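Tat-secreted protein Rv2525c (Mycobacterium tuberculosis, PDB 4PMQ) probably acts as a peptidoglycan hydrolase with glycosidase activity, and in vitro cleaves p-nitrophenyl esters, preferring the short-chain butyrate. Local coordinates at residues L7-A12 / D193-L198; A107-N112 / P124-W129; Y141-T146 / W160-G165. All blocks are in the same frame, centred on the assembly; numbering follows the deposited sequence.

Contact 1: residues L7-A12 / D193-L198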
loop_
_atom_site.group_PDB
_atom_site.type_symbol
_atom_site.label_atom_id
_atom_site.label_comp_id
_atom_site.label_asym_id
_atom_site.label_seq_id
_atom_site.Cartn_x
_atom_site.Cartn_y
_atom_site.Cartn_z
ATOM N N LEU A 7 4.814 -8.964 6.431
ATOM C CA LEU A 7 5.086 -7.543 6.357
ATOM C C LEU A 7 4.081 -6.835 7.224
ATOM O O LEU A 7 2.890 -7.159 7.166
ATOM C CB LEU A 7 5.000 -6.983 4.938
ATOM C CG LEU A 7 5.930 -7.617 3.903
ATOM C CD1 LEU A 7 5.645 -7.042 2.529
ATOM C CD2 LEU A 7 7.421 -7.402 4.239
ATOM N N LEU A 8 4.537 -5.850 8.010
ATOM C CA LEU A 8 3.594 -5.101 8.843
ATOM C C LEU A 8 3.263 -3.784 8.195
ATOM O O LEU A 8 4.138 -3.179 7.583
ATOM C CB LEU A 8 4.216 -4.838 10.229
ATOM C CG LEU A 8 4.654 -6.076 11.026
ATOM C CD1 LEU A 8 5.226 -5.660 12.371
ATOM C CD2 LEU A 8 3.495 -7.107 11.181
ATOM N N ASP A 9 2.032 -3.302 8.396
ATOM C CA ASP A 9 1.685 -1.951 7.956
ATOM C C ASP A 9 1.094 -1.199 9.156
ATOM O O ASP A 9 0.473 -1.809 10.027
ATOM C CB ASP A 9 0.780 -1.925 6.719
ATOM C CG ASP A 9 -0.654 -2.316 6.999
ATOM O OD1 ASP A 9 -1.400 -1.469 7.542
ATOM O OD2 ASP A 9 -1.026 -3.457 6.674
ATOM N N TYR A 10 1.334 0.115 9.229
ATOM C CA TYR A 10 0.918 0.913 10.390
ATOM C C TYR A 10 0.966 2.372 10.056
ATOM O O TYR A 10 1.862 2.792 9.318
ATOM C CB TYR A 10 1.839 0.639 11.599
ATOM C CG TYR A 10 3.297 0.434 11.237
ATOM C CD1 TYR A 10 3.764 -0.811 10.822
ATOM C CD2 TYR A 10 4.217 1.482 11.328
ATOM C CE1 TYR A 10 5.101 -1.012 10.492
ATOM C CE2 TYR A 10 5.572 1.285 11.027
ATOM C CZ TYR A 10 5.999 0.037 10.592
ATOM O OH TYR A 10 7.300 -0.219 10.265
ATOM N N ALA A 11 0.028 3.139 10.616
ATOM C CA ALA A 11 -0.049 4.583 10.380
ATOM C C ALA A 11 0.222 5.410 11.632
ATOM O O ALA A 11 0.550 6.598 11.490
ATOM C CB ALA A 11 -1.440 4.934 9.856
ATOM N N ALA A 12 0.031 4.839 12.847
ATOM C CA ALA A 12 0.059 5.625 14.083
ATOM C C ALA A 12 1.436 6.077 14.553
ATOM O O ALA A 12 1.516 6.963 15.394
ATOM C CB ALA A 12 -0.635 4.882 15.219
ATOM N N ASP A 193 -1.060 -3.901 11.298
ATOM C CA ASP A 193 -1.760 -4.874 10.475
ATOM C C ASP A 193 -0.747 -5.869 9.972
ATOM O O ASP A 193 0.420 -5.510 9.735
ATOM C CB ASP A 193 -2.496 -4.208 9.298
ATOM C CG ASP A 193 -3.386 -3.041 9.705
ATOM O OD1 ASP A 193 -4.083 -3.157 10.750
ATOM O OD2 ASP A 193 -3.446 -2.051 8.945
ATOM N N VAL A 194 -1.184 -7.099 9.751
ATOM C CA VAL A 194 -0.298 -8.167 9.316
ATOM C C VAL A 194 -0.601 -8.540 7.886
ATOM O O VAL A 194 -1.769 -8.761 7.534
ATOM C CB VAL A 194 -0.397 -9.395 10.250
ATOM C CG1 VAL A 194 0.520 -10.509 9.778
ATOM C CG2 VAL A 194 -0.065 -9.012 11.696
ATOM N N ASN A 195 0.464 -8.644 7.065
ATOM C CA ASN A 195 0.318 -8.989 5.658
ATOM C C ASN A 195 1.180 -10.185 5.339
ATOM O O ASN A 195 2.356 -10.211 5.743
ATOM C CB ASN A 195 0.710 -7.807 4.761
ATOM C CG ASN A 195 -0.076 -6.574 5.127
ATOM O OD1 ASN A 195 -1.221 -6.432 4.704
ATOM N ND2 ASN A 195 0.471 -5.736 6.008
ATOM N N GLN A 196 0.650 -11.124 4.549
ATOM C CA GLN A 196 1.403 -12.299 4.073
ATOM C C GLN A 196 1.946 -12.037 2.676
ATOM O O GLN A 196 1.235 -11.519 1.816
ATOM C CB GLN A 196 0.487 -13.527 4.042
ATOM C CG GLN A 196 0.113 -13.990 5.445
ATOM C CD GLN A 196 -0.601 -15.324 5.492
ATOM O OE1 GLN A 196 -1.276 -15.756 4.543
ATOM N NE2 GLN A 196 -0.493 -15.984 6.632
ATOM N N ILE A 197 3.207 -12.391 2.455
ATOM C CA ILE A 197 3.848 -12.324 1.147
ATOM C C ILE A 197 3.467 -13.620 0.388
ATOM O O ILE A 197 3.655 -14.737 0.912
ATOM C CB ILE A 197 5.380 -12.182 1.303
ATOM C CG1 ILE A 197 5.752 -10.879 2.052
ATOM C CG2 ILE A 197 6.071 -12.296 -0.073
ATOM C CD1 ILE A 197 7.254 -10.909 2.536
ATOM N N LEU A 198 2.973 -13.468 -0.844
ATOM C CA LEU A 198 2.515 -14.604 -1.639
ATOM C C LEU A 198 3.370 -14.927 -2.843
ATOM O O LEU A 198 3.295 -16.047 -3.369
ATOM C CB LEU A 198 1.110 -14.303 -2.150
ATOM C CG LEU A 198 0.071 -14.033 -1.035
ATOM C CD1 LEU A 198 -1.147 -13.378 -1.613
ATOM C CD2 LEU A 198 -0.245 -15.313 -0.247
#
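Asn195 ND2 gives a nearly straight hydrogen bond to Asp9 OD2 (2.8 Å, 170° at the hydrogen), arriving on the anti lone pair of that oxygen, which also accepts from Gln179. Asn195 ND2 gives a second bond to Leu7 O, 3.0 Å away and well above that carbonyl's plane. The amide of Asn195 is gripped at both ends, because its OD1 accepts from Trp160 NE1, so the rotation of the amide is fixed. Leu7 O also accepts from Asn195 N and thus has two donors on one residue. Asp9 CG sits between its own backbone N and carbonyl carbon (chi1 74°), which swings the carboxylate across toward Asp193 and Asn195. Asp9 OD1 lies 2.5 Å from Asp193 OD2, with the two carboxylate planes turned 58° apart, while Asp193 OD1 is held by the backbone N of Asp183. These side chains project from one face of an antiparallel ladder that joins strand 6-9 to strand 190-197, part of the curled sheet of this glycoside hydrolase-like domain of the TIM-barrel clan. Leu7 with Asn195 and Asp9 with Asp193 are the hydrogen-bonded pairs; in the latter, Asp193 N to Asp9 O measures 2.9 Å. Leu8 and Val194 form the non-hydrogen-bonded pair between them, and on the other face of the sheet Leu8 CD2 lies alongside Val194 CG2 at 4.1 Å. The Leu8 CA also approaches Asp193 O to 3.3 Å in a CA-H...O contact. Beyond the last of these pairs, the side chains of Leu7 and Ile197 cross at about a right angle, with Leu7 CG 3.8 Å from Ile197 CG1.

Contact 2: residues A107-N112 / P124-W129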
loop_
_atom_site.group_PDB
_atom_site.type_symbol
_atom_site.label_atom_id
_atom_site.label_comp_id
_atom_site.label_asym_id
_atom_site.label_seq_id
_atom_site.Cartn_x
_atom_site.Cartn_y
_atom_site.Cartn_z
ATOM N N ALA A 107 -1.189 1.978 -4.704
ATOM C CA ALA A 107 -2.276 2.967 -4.567
ATOM C C ALA A 107 -3.443 2.307 -3.814
ATOM O O ALA A 107 -3.840 1.177 -4.158
ATOM C CB ALA A 107 -2.712 3.452 -5.937
ATOM N N SER A 108 -4.015 3.001 -2.802
ATOM C CA SER A 108 -5.070 2.378 -2.007
ATOM C C SER A 108 -6.500 2.636 -2.467
ATOM O O SER A 108 -6.910 3.780 -2.746
ATOM C CB SER A 108 -4.953 2.802 -0.552
ATOM O OG SER A 108 -3.673 2.404 -0.101
ATOM N N ILE A 109 -7.268 1.533 -2.498
ATOM C CA ILE A 109 -8.699 1.485 -2.753
ATOM C C ILE A 109 -9.234 0.911 -1.426
ATOM O O ILE A 109 -9.529 -0.282 -1.355
ATOM C CB ILE A 109 -9.153 0.703 -4.013
ATOM C CG1 ILE A 109 -8.390 1.118 -5.322
ATOM C CG2 ILE A 109 -10.691 0.825 -4.176
ATOM C CD1 ILE A 109 -8.404 2.584 -5.692
ATOM N N ASP A 110 -9.259 1.758 -0.351
ATOM C CA ASP A 110 -9.643 1.379 1.004
ATOM C C ASP A 110 -11.170 1.408 1.134
ATOM O O ASP A 110 -11.747 2.125 1.951
ATOM C CB ASP A 110 -8.945 2.361 1.988
ATOM C CG ASP A 110 -9.156 2.019 3.447
ATOM O OD1 ASP A 110 -9.338 0.809 3.757
ATOM O OD2 ASP A 110 -9.194 2.957 4.272
ATOM N N ASP A 111 -11.824 0.644 0.255
ATOM C CA ASP A 111 -13.271 0.591 0.086
ATOM C C ASP A 111 -13.693 -0.740 -0.517
ATOM O O ASP A 111 -12.847 -1.530 -0.986
ATOM C CB ASP A 111 -13.684 1.742 -0.880
ATOM C CG ASP A 111 -13.824 3.082 -0.185
ATOM O OD1 ASP A 111 -14.723 3.214 0.675
ATOM O OD2 ASP A 111 -13.014 3.986 -0.478
ATOM N N ASN A 112 -15.009 -0.951 -0.557
ATOM C CA ASN A 112 -15.658 -2.125 -1.135
ATOM C C ASN A 112 -16.571 -1.588 -2.243
ATOM O O ASN A 112 -17.789 -1.423 -2.039
ATOM C CB ASN A 112 -16.429 -2.907 -0.045
ATOM C CG ASN A 112 -17.124 -4.113 -0.628
ATOM O OD1 ASN A 112 -16.758 -4.561 -1.722
ATOM N ND2 ASN A 112 -18.144 -4.641 0.082
ATOM N N PRO A 124 -10.222 5.449 -14.148
ATOM C CA PRO A 124 -9.417 6.638 -14.497
ATOM C C PRO A 124 -8.390 6.953 -13.401
ATOM O O PRO A 124 -7.302 7.455 -13.714
ATOM C CB PRO A 124 -10.439 7.755 -14.674
ATOM C CG PRO A 124 -11.736 7.231 -14.177
ATOM C CD PRO A 124 -11.674 5.735 -14.174
ATOM N N TYR A 125 -8.750 6.699 -12.098
ATOM C CA TYR A 125 -7.823 6.963 -10.980
ATOM C C TYR A 125 -6.519 6.144 -11.154
ATOM O O TYR A 125 -5.410 6.707 -11.181
ATOM C CB TYR A 125 -8.488 6.616 -9.629
ATOM C CG TYR A 125 -7.571 6.823 -8.444
ATOM C CD1 TYR A 125 -7.214 8.106 -8.031
ATOM C CD2 TYR A 125 -7.065 5.740 -7.726
ATOM C CE1 TYR A 125 -6.361 8.309 -6.953
ATOM C CE2 TYR A 125 -6.198 5.932 -6.644
ATOM C CZ TYR A 125 -5.832 7.221 -6.276
ATOM O OH TYR A 125 -4.966 7.444 -5.231
ATOM N N LEU A 126 -6.676 4.826 -11.348
ATOM C CA LEU A 126 -5.537 3.911 -11.507
ATOM C C LEU A 126 -4.785 4.145 -12.843
ATOM O O LEU A 126 -3.552 4.006 -12.880
ATOM C CB LEU A 126 -5.976 2.447 -11.360
ATOM C CG LEU A 126 -6.416 2.012 -9.947
ATOM C CD1 LEU A 126 -6.836 0.549 -9.932
ATOM C CD2 LEU A 126 -5.319 2.261 -8.882
ATOM N N ARG A 127 -5.512 4.534 -13.922
ATOM C CA ARG A 127 -4.847 4.848 -15.195
ATOM C C ARG A 127 -3.949 6.106 -14.983
ATOM O O ARG A 127 -2.851 6.160 -15.551
ATOM C CB ARG A 127 -5.843 5.045 -16.331
ATOM C CG ARG A 127 -6.491 3.742 -16.795
ATOM C CD ARG A 127 -7.430 3.988 -17.960
ATOM N NE ARG A 127 -7.926 2.738 -18.546
ATOM C CZ ARG A 127 -9.021 2.637 -19.285
ATOM N NH1 ARG A 127 -9.772 3.706 -19.521
ATOM N NH2 ARG A 127 -9.402 1.456 -19.758
ATOM N N SER A 128 -4.402 7.095 -14.151
ATOM C CA SER A 128 -3.552 8.267 -13.844
ATOM C C SER A 128 -2.292 7.847 -13.117
ATOM O O SER A 128 -1.208 8.357 -13.432
ATOM C CB SER A 128 -4.307 9.293 -13.014
ATOM O OG SER A 128 -5.166 10.024 -13.862
ATOM N N TRP A 129 -2.404 6.892 -12.147
ATOM C CA TRP A 129 -1.212 6.377 -11.492
ATOM C C TRP A 129 -0.264 5.791 -12.548
ATOM O O TRP A 129 0.931 6.092 -12.516
ATOM C CB TRP A 129 -1.574 5.332 -10.433
ATOM C CG TRP A 129 -1.836 5.949 -9.096
ATOM C CD1 TRP A 129 -3.010 6.471 -8.640
ATOM C CD2 TRP A 129 -0.873 6.135 -8.044
ATOM N NE1 TRP A 129 -2.852 6.939 -7.348
ATOM C CE2 TRP A 129 -1.544 6.781 -6.972
ATOM C CE3 TRP A 129 0.492 5.839 -7.911
ATOM C CZ2 TRP A 129 -0.906 7.068 -5.756
ATOM C CZ3 TRP A 129 1.127 6.131 -6.706
ATOM C CH2 TRP A 129 0.428 6.722 -5.642
HETATM O O HOH W 1 -5.039 5.821 -3.067
#
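Ala107 presses its methyl group into a hollow on helix 115-133 formed by Tyr125, Leu126 and Trp129. The floor is the indole of Trp129: Ala107 CB stands 3.7 Å from the centroid of the five-membered ring and 12° off its normal, a CH-pi contact over the face. At one wall, Leu126 CD2 approaches Ala107 CB to 4.1 Å, and at another the Tyr125 ring meets the same methyl obliquely. A second bump, the Ile109 CD1 methyl, fits beside the phenol, 4.0 Å from Tyr125 CD2; the two side chains slide past each other in opposite directions.

The aromatic floor and wall are tied to each other. Tyr125 CG lies anti to its backbone N (chi1 178°), placing the phenol within reach of the indole one turn later, and Trp129 NE1 donates to Tyr125 OH at 3.0 Å. Trp129 CD1 also rests over one face of the phenol. A water bridges the segments, hydrogen-bonded to Ser108 O at 2.8 Å and to Tyr125 OH at 2.7 Å. Beyond the segments, Tyr66 packs edge-to-face with Trp129, and Val140 touches Leu126.

A small strand residue seated among large helix side chains here joins the first two elements of a beta-alpha-beta unit, strand 105-108, helix 115-133 and strand 138-142, the repeating architecture of TIM-barrel-type domains.

Contact 3: residues Y141-T146 / W160-G165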
loop_
_atom_site.group_PDB
_atom_site.type_symbol
_atom_site.label_atom_id
_atom_site.label_comp_id
_atom_site.label_asym_id
_atom_site.label_seq_id
_atom_site.Cartn_x
_atom_site.Cartn_y
_atom_site.Cartn_z
ATOM N N TYR A 141 -3.955 -1.739 -3.744
ATOM C CA TYR A 141 -4.437 -2.297 -2.479
ATOM C C TYR A 141 -5.952 -2.275 -2.607
ATOM O O TYR A 141 -6.542 -1.198 -2.702
ATOM C CB TYR A 141 -3.946 -1.471 -1.267
ATOM C CG TYR A 141 -4.657 -1.754 0.044
ATOM C CD1 TYR A 141 -4.368 -2.904 0.792
ATOM C CD2 TYR A 141 -5.581 -0.854 0.568
ATOM C CE1 TYR A 141 -4.956 -3.119 2.041
ATOM C CE2 TYR A 141 -6.226 -1.095 1.781
ATOM C CZ TYR A 141 -5.897 -2.218 2.523
ATOM O OH TYR A 141 -6.495 -2.391 3.747
ATOM N N ALA A 142 -6.583 -3.440 -2.680
ATOM C CA ALA A 142 -8.035 -3.501 -2.887
ATOM C C ALA A 142 -8.537 -4.859 -2.453
ATOM O O ALA A 142 -7.700 -5.761 -2.257
ATOM C CB ALA A 142 -8.350 -3.286 -4.373
ATOM N N ASN A 143 -9.883 -5.056 -2.415
ATOM C CA ASN A 143 -10.401 -6.400 -2.112
ATOM C C ASN A 143 -10.206 -7.299 -3.374
ATOM O O ASN A 143 -9.764 -6.816 -4.447
ATOM C CB ASN A 143 -11.857 -6.347 -1.666
ATOM C CG ASN A 143 -12.797 -5.800 -2.716
ATOM O OD1 ASN A 143 -12.624 -6.016 -3.933
ATOM N ND2 ASN A 143 -13.891 -5.188 -2.283
ATOM N N SER A 144 -10.456 -8.605 -3.229
ATOM C CA SER A 144 -10.189 -9.547 -4.317
ATOM C C SER A 144 -11.082 -9.329 -5.537
ATOM O O SER A 144 -10.628 -9.611 -6.652
ATOM C CB SER A 144 -10.292 -10.984 -3.821
ATOM O OG SER A 144 -11.602 -11.273 -3.396
ATOM N N LYS A 145 -12.317 -8.815 -5.333
ATOM C CA LYS A 145 -13.234 -8.499 -6.435
ATOM C C LYS A 145 -12.648 -7.379 -7.309
ATOM O O LYS A 145 -12.690 -7.454 -8.550
ATOM C CB LYS A 145 -14.601 -8.079 -5.880
ATOM C CG LYS A 145 -15.640 -7.845 -6.978
ATOM C CD LYS A 145 -17.045 -7.674 -6.412
ATOM C CE LYS A 145 -18.140 -7.949 -7.423
ATOM N NZ LYS A 145 -17.995 -9.260 -8.121
ATOM N N THR A 146 -12.130 -6.341 -6.657
ATOM C CA THR A 146 -11.556 -5.172 -7.331
ATOM C C THR A 146 -10.239 -5.567 -8.022
ATOM O O THR A 146 -9.962 -5.121 -9.149
ATOM C CB THR A 146 -11.405 -4.009 -6.322
ATOM O OG1 THR A 146 -12.699 -3.697 -5.777
ATOM C CG2 THR A 146 -10.853 -2.731 -6.999
ATOM N N TRP A 160 -2.326 -6.113 -3.771
ATOM C CA TRP A 160 -2.279 -6.346 -2.330
ATOM C C TRP A 160 -3.705 -6.458 -1.859
ATOM O O TRP A 160 -4.455 -5.480 -1.923
ATOM C CB TRP A 160 -1.528 -5.178 -1.648
ATOM C CG TRP A 160 -1.535 -5.179 -0.147
ATOM C CD1 TRP A 160 -1.804 -6.226 0.688
ATOM C CD2 TRP A 160 -1.214 -4.062 0.695
ATOM N NE1 TRP A 160 -1.684 -5.828 2.004
ATOM C CE2 TRP A 160 -1.322 -4.502 2.035
ATOM C CE3 TRP A 160 -0.813 -2.738 0.443
ATOM C CZ2 TRP A 160 -1.148 -3.638 3.123
ATOM C CZ3 TRP A 160 -0.651 -1.879 1.520
ATOM C CH2 TRP A 160 -0.774 -2.338 2.843
ATOM N N GLN A 161 -4.114 -7.689 -1.501
ATOM C CA GLN A 161 -5.504 -7.927 -1.159
ATOM C C GLN A 161 -5.875 -7.511 0.245
ATOM O O GLN A 161 -5.175 -7.894 1.198
ATOM C CB GLN A 161 -5.846 -9.416 -1.329
ATOM C CG GLN A 161 -7.322 -9.720 -1.014
ATOM C CD GLN A 161 -7.591 -11.204 -1.143
ATOM O OE1 GLN A 161 -7.050 -11.847 -2.041
ATOM N NE2 GLN A 161 -8.358 -11.773 -0.215
ATOM N N HIS A 162 -7.028 -6.813 0.379
ATOM C CA HIS A 162 -7.663 -6.577 1.693
ATOM C C HIS A 162 -8.954 -7.401 1.721
ATOM O O HIS A 162 -9.435 -7.832 0.674
ATOM C CB HIS A 162 -7.889 -5.112 2.087
ATOM C CG HIS A 162 -8.883 -4.333 1.282
ATOM N ND1 HIS A 162 -10.259 -4.566 1.386
ATOM C CD2 HIS A 162 -8.684 -3.247 0.501
ATOM C CE1 HIS A 162 -10.842 -3.623 0.657
ATOM N NE2 HIS A 162 -9.940 -2.804 0.104
ATOM N N ASN A 163 -9.501 -7.637 2.900
ATOM C CA ASN A 163 -10.636 -8.552 3.033
ATOM C C ASN A 163 -12.033 -7.892 3.112
ATOM O O ASN A 163 -13.026 -8.597 3.324
ATOM C CB ASN A 163 -10.396 -9.419 4.262
ATOM C CG ASN A 163 -9.290 -10.423 4.011
ATOM O OD1 ASN A 163 -8.822 -10.608 2.859
ATOM N ND2 ASN A 163 -8.880 -11.115 5.064
ATOM N N TRP A 164 -12.126 -6.585 2.900
ATOM C CA TRP A 164 -13.422 -5.926 2.953
ATOM C C TRP A 164 -14.077 -6.077 1.593
ATOM O O TRP A 164 -13.797 -5.281 0.687
ATOM C CB TRP A 164 -13.237 -4.458 3.358
ATOM C CG TRP A 164 -14.524 -3.682 3.422
ATOM C CD1 TRP A 164 -15.795 -4.187 3.519
ATOM C CD2 TRP A 164 -14.659 -2.256 3.423
ATOM N NE1 TRP A 164 -16.713 -3.157 3.520
ATOM C CE2 TRP A 164 -16.037 -1.962 3.538
ATOM C CE3 TRP A 164 -13.740 -1.191 3.387
ATOM C CZ2 TRP A 164 -16.522 -0.642 3.528
ATOM C CZ3 TRP A 164 -14.221 0.108 3.454
ATOM C CH2 TRP A 164 -15.597 0.370 3.518
ATOM N N GLY A 165 -14.882 -7.127 1.448
ATOM C CA GLY A 165 -15.524 -7.413 0.167
ATOM C C GLY A 165 -14.846 -8.550 -0.571
ATOM O O GLY A 165 -15.072 -8.736 -1.776
#
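Tyr141 and Trp160 pair on adjacent parallel strands, 138-142 and 158-161, the outer members of a beta-alpha-beta unit connected by helix 144-153. The backbone evidence is a parallel register: Ala142 N donates to Trp160 O at 3.0 Å, and His162 N to Ala142 O at 2.9 Å.

Among the aromatic contacts, the edge of Tyr141 points at the face of Trp160, with planes at 54° and Tyr141 CD1 3.4 Å from Trp160 CD2. His162 completes the cluster, with His162 CD2 over a Tyr141 face at 3.5 Å from Tyr141 CE2. One face of its imidazole lies against the chain, with Asn143 N over the ring centre and Ala142 C toward the rim. Outside bonds anchor the polar ends: Tyr141 OH to Gln179 and a bound glycerol, and His162 NE2 to Ile109 O.

Capping forms the third group. Asn143 is the N-cap of helix 144-153; Asn143 OD1 accepts from both Thr146 N (2.8 Å) and Thr146 OG1. The other end of that amide crosses the contact: Asn143 ND2 donates in plane to a lone pair of Trp164 O, at 3.0 Å and 158° at the hydrogen.

How the contacts relate
All three contacts lie on one curled sheet. Contact 1 closes the chain, pairing strand 6-9 with strand 190-197 across 180 residues, and both other contacts are nested inside that loop. Contacts 2 and 3 follow in series, in successive beta-alpha-beta units that share strand 138-142; their centres are about 12 Å apart, and Ile109 N lies 2.8 Å from Tyr141 O, a probable hydrogen bond. The centre of contact 1 is about 14 Å from that of contact 3 and about 19 Å from that of contact 2, which lies on the opposite side of the chain's centre. Glycerol, probably from the crystallisation liquor, lies near Asp9, Ser108 and Tyr141 and may mark a pocket that all three contacts border.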